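Local coordinates for protein 3-methyladenine DNA glycosylase (Helicobacter pylori, PDB 1PU6) that excises 3-methyladenine from DNA as a helix-hairpin-helix glycosylase, starting base excision repair of alkylation damage, at residues A37-N42 and R85-Y90. Sequence-based numbering, arbitrary orientation.
Sequences AVLTQN and RPSGFY
The ring of Phe-89 turns its edge to the backbone O of Asn-42, which lies near the ring plane, 3.6 Å from CE1 of Phe-89, while CB of Asn-42 approaches that same CE1 from above the plane at 3.9 Å. Within 85-90, CG of Arg-85 lies over one face of the Tyr-90 ring, offset toward the rim. With CG anti to its own carbonyl carbon (chi1 -45°), Phe-89 extends the ring from the N-cap position of helix 90-108 across to the loop that follows helix 31-39. Deeper in, Ser-87 faces Leu-39. Its OG sits 4.0 Å from both CB and CD2 of Leu-39, and its CB lies 3.9 Å from the carbonyl O of Leu-39. These are van der Waals approaches; the hydroxyl itself is hydrogen-bonded to Ser-51 of helix 45-57. The Leu-39 side chain also packs on Leu-97 and Val-84. A polar link between the two backbones runs through Lys-93, whose NZ, from the first turn of helix 90-108, is hydrogen-bonded to the carbonyl oxygens of Leu-39, Gln-41 and Ser-87. The chemistry implies that one ammonium group, probably charged, joins these carbonyls, while the C-H edge of Phe-89 probably presents a slightly positive rim to the oxygen of Asn-42.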
loop_
_atom_site.group_PDB
_atom_site.type_symbol
_atom_site.label_atom_id
_atom_site.label_comp_id
_atom_site.label_asym_id
_atom_site.label_seq_id
_atom_site.Cartn_x
_atom_site.Cartn_y
_atom_site.Cartn_z
ATOM N N ALA A 37 -2.790 3.403 3.373
ATOM C CA ALA A 37 -2.658 3.391 1.928
ATOM C C ALA A 37 -3.419 4.575 1.339
ATOM O O ALA A 37 -2.970 5.149 0.335
ATOM C CB ALA A 37 -3.207 2.069 1.353
ATOM N N VAL A 38 -4.560 4.929 1.939
ATOM C CA VAL A 38 -5.308 6.076 1.464
ATOM C C VAL A 38 -4.608 7.376 1.860
ATOM O O VAL A 38 -4.465 8.285 1.013
ATOM C CB VAL A 38 -6.756 6.032 2.027
ATOM C CG1 VAL A 38 -7.504 7.327 1.687
ATOM C CG2 VAL A 38 -7.482 4.770 1.437
ATOM N N LEU A 39 -4.216 7.503 3.144
ATOM C CA LEU A 39 -3.627 8.748 3.659
ATOM C C LEU A 39 -2.280 9.093 3.106
ATOM O O LEU A 39 -1.899 10.293 3.135
ATOM C CB LEU A 39 -3.544 8.731 5.178
ATOM C CG LEU A 39 -4.878 8.678 5.936
ATOM C CD1 LEU A 39 -4.563 8.514 7.453
ATOM C CD2 LEU A 39 -5.588 9.991 5.675
ATOM N N THR A 40 -1.557 8.086 2.570
ATOM C CA THR A 40 -0.255 8.406 2.032
ATOM C C THR A 40 -0.252 9.074 0.642
ATOM O O THR A 40 0.790 9.526 0.158
ATOM C CB THR A 40 0.651 7.133 2.105
ATOM O OG1 THR A 40 2.033 7.528 1.982
ATOM C CG2 THR A 40 0.362 6.195 0.967
ATOM N N GLN A 41 -1.398 9.118 -0.023
ATOM C CA GLN A 41 -1.472 9.715 -1.354
ATOM C C GLN A 41 -1.000 11.174 -1.360
ATOM O O GLN A 41 -1.430 11.972 -0.523
ATOM C CB GLN A 41 -2.902 9.543 -1.916
ATOM C CG GLN A 41 -3.112 10.014 -3.386
ATOM C CD GLN A 41 -4.504 9.616 -3.907
ATOM O OE1 GLN A 41 -4.813 8.417 -4.102
ATOM N NE2 GLN A 41 -5.351 10.610 -4.120
ATOM N N ASN A 42 -0.068 11.516 -2.277
ATOM C CA ASN A 42 0.465 12.890 -2.377
ATOM C C ASN A 42 1.197 13.378 -1.123
ATOM O O ASN A 42 1.419 14.584 -0.963
ATOM C CB ASN A 42 -0.629 13.872 -2.842
ATOM C CG ASN A 42 -1.037 13.594 -4.263
ATOM O OD1 ASN A 42 -0.157 13.372 -5.134
ATOM N ND2 ASN A 42 -2.347 13.575 -4.534
ATOM N N ARG A 85 -4.934 15.914 9.991
ATOM C CA ARG A 85 -4.188 17.091 9.581
ATOM C C ARG A 85 -2.710 16.855 9.203
ATOM O O ARG A 85 -2.225 17.460 8.234
ATOM C CB ARG A 85 -4.280 18.154 10.710
ATOM C CG ARG A 85 -4.988 19.352 10.318
ATOM C CD ARG A 85 -4.911 20.479 11.386
ATOM N NE ARG A 85 -4.135 21.678 11.011
ATOM C CZ ARG A 85 -3.823 22.690 11.891
ATOM N NH1 ARG A 85 -4.174 22.650 13.191
ATOM N NH2 ARG A 85 -3.140 23.766 11.478
ATOM N N PRO A 86 -1.946 16.046 9.962
ATOM C CA PRO A 86 -0.520 15.888 9.660
ATOM C C PRO A 86 -0.164 15.363 8.266
ATOM O O PRO A 86 0.888 15.774 7.751
ATOM C CB PRO A 86 -0.020 14.912 10.730
ATOM C CG PRO A 86 -0.947 14.999 11.843
ATOM C CD PRO A 86 -2.324 15.348 11.199
ATOM N N SER A 87 -1.032 14.557 7.665
ATOM C CA SER A 87 -0.783 13.983 6.340
ATOM C C SER A 87 -1.374 14.806 5.189
ATOM O O SER A 87 -1.341 14.370 4.027
ATOM C CB SER A 87 -1.182 12.459 6.257
ATOM O OG SER A 87 -2.473 12.211 6.791
ATOM N N GLY A 88 -1.844 16.011 5.509
ATOM C CA GLY A 88 -2.214 17.006 4.503
ATOM C C GLY A 88 -3.517 16.724 3.788
ATOM O O GLY A 88 -4.097 15.614 3.893
ATOM N N PHE A 89 -3.987 17.709 3.004
ATOM C CA PHE A 89 -5.201 17.508 2.223
ATOM C C PHE A 89 -6.295 16.893 3.050
ATOM O O PHE A 89 -6.970 15.949 2.592
ATOM C CB PHE A 89 -4.919 16.648 0.978
ATOM C CG PHE A 89 -3.687 17.061 0.262
ATOM C CD1 PHE A 89 -2.500 16.302 0.375
ATOM C CD2 PHE A 89 -3.647 18.285 -0.421
ATOM C CE1 PHE A 89 -1.338 16.737 -0.253
ATOM C CE2 PHE A 89 -2.480 18.707 -1.059
ATOM C CZ PHE A 89 -1.330 17.942 -0.979
ATOM N N TYR A 90 -6.470 17.447 4.251
ATOM C CA TYR A 90 -7.186 16.736 5.311
ATOM C C TYR A 90 -8.702 16.779 5.115
ATOM O O TYR A 90 -9.370 15.819 5.480
ATOM C CB TYR A 90 -6.734 17.145 6.726
ATOM C CG TYR A 90 -6.818 18.644 6.956
ATOM C CD1 TYR A 90 -8.017 19.235 7.329
ATOM C CD2 TYR A 90 -5.675 19.436 6.815
ATOM C CE1 TYR A 90 -8.114 20.598 7.545
ATOM C CE2 TYR A 90 -5.760 20.811 7.021
ATOM C CZ TYR A 90 -6.987 21.379 7.395
ATOM O OH TYR A 90 -7.101 22.769 7.637
#